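Local coordinates for uncharacterized protein DUF1470 (Jannaschia sp. CCS1, PDB 3H0N), which is of unknown function but carries an ABATE domain and a zinc-binding treble clef finger, and possibly acts as a transcription regulator, at residues N3-S6 against L12-S15. Numbering follows the deposited sequence.
Sequences NLDS and LRVS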
# COMPACT_ATOMS: atom_id res chain seq x y z
N ASN A 3 1.39 8.71 10.59
CA ASN A 3 1.63 8.13 11.90
C ASN A 3 2.54 6.94 11.77
O ASN A 3 2.17 5.83 11.39
CB ASN A 3 0.31 7.75 12.58
CG ASN A 3 0.49 7.08 13.94
OD1 ASN A 3 1.58 6.90 14.46
ND2 ASN A 3 -0.63 6.67 14.52
N LEU A 4 3.79 7.21 12.08
CA LEU A 4 4.82 6.24 12.01
C LEU A 4 4.61 5.00 12.92
O LEU A 4 5.15 3.95 12.67
CB LEU A 4 6.13 6.97 12.31
CG LEU A 4 7.38 6.22 12.10
CD1 LEU A 4 7.52 5.68 10.66
CD2 LEU A 4 8.55 7.19 12.41
N ASP A 5 3.74 5.12 13.96
CA ASP A 5 3.41 4.00 14.86
C ASP A 5 2.21 3.15 14.40
O ASP A 5 1.86 2.17 15.07
CB ASP A 5 3.10 4.50 16.29
CG ASP A 5 4.35 4.77 17.10
OD1 ASP A 5 5.46 4.45 16.64
OD2 ASP A 5 4.23 5.33 18.21
N SER A 6 1.57 3.56 13.32
CA SER A 6 0.40 2.86 12.85
C SER A 6 0.80 1.54 12.23
O SER A 6 1.92 1.30 11.79
CB SER A 6 -0.33 3.70 11.82
OG SER A 6 0.37 3.83 10.65
N LEU A 12 8.09 0.64 7.41
CA LEU A 12 8.96 1.82 7.54
C LEU A 12 9.55 1.93 8.93
O LEU A 12 10.78 2.13 9.13
CB LEU A 12 8.18 3.11 7.19
CG LEU A 12 8.89 4.45 7.37
CD1 LEU A 12 10.12 4.53 6.45
CD2 LEU A 12 7.92 5.60 7.09
N ARG A 13 8.70 1.78 9.95
CA ARG A 13 9.12 1.93 11.33
C ARG A 13 10.13 0.87 11.74
O ARG A 13 11.16 1.19 12.34
CB ARG A 13 7.90 1.83 12.24
CG ARG A 13 8.19 1.91 13.72
CD ARG A 13 6.94 1.85 14.58
NE ARG A 13 6.14 0.63 14.48
CZ ARG A 13 5.01 0.47 13.74
NH1 ARG A 13 4.52 1.39 12.92
NH2 ARG A 13 4.37 -0.69 13.84
N VAL A 14 9.84 -0.38 11.42
CA VAL A 14 10.73 -1.46 11.78
C VAL A 14 12.06 -1.31 11.02
O VAL A 14 13.13 -1.55 11.57
CB VAL A 14 10.07 -2.82 11.54
CG1 VAL A 14 11.07 -3.98 11.65
CG2 VAL A 14 8.94 -3.06 12.54
N SER A 15 12.01 -0.87 9.76
CA SER A 15 13.24 -0.68 8.98
C SER A 15 14.17 0.33 9.68
O SER A 15 15.35 0.07 9.87
CB SER A 15 12.94 -0.12 7.58
OG SER A 15 12.31 -1.07 6.74
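Arg13 NH1 is gripped by two backbone carbonyls of the N-terminal turn, donating to Leu4 O at 2.6 Å and to Ser6 O at 2.8 Å. The pair illustrates how one arginine nitrogen can bind a turn through its backbone oxygens: both lie at the guanidinium edge, close to its plane, and the N-H of each bond runs fairly straight, at 157° and 162°. The chain reaches them by staying extended through CG and CD and then bending at chi3 (61°), which turns NH1 toward Leu4 O and Ser6 O. The receiving carbonyls belong to a type I turn from Asn3 to Ser6, probably steadied by Asn3 O, which accepts from both Ser6 N and Ser6 OG, and by Asn3 OD1, which takes Asp5 N in an Asx turn. Asp5 lays its backbone O over one face of the guanidinium and sets OD1 against Arg13 CD (3.6 Å). Toward the charged group it offers electrostatics without a bond, OD1 standing 4.4 Å from Arg13 NE and well out of the guanidinium plane. Beside this polar clasp, Leu4 CD1 packs on Leu12 CD2 at 3.6 Å, the two side chains crossing nearly perpendicular. A leucine in place of Arg13 would probably leave both turn carbonyls without these donors and Asp47, which pairs with Arg13 NH2 in a salt bridge, without its positive mate. The contact thus folds the N-terminal loop back against the first turn of helix 10-22, whose Leu12 also packs against helix 121-138.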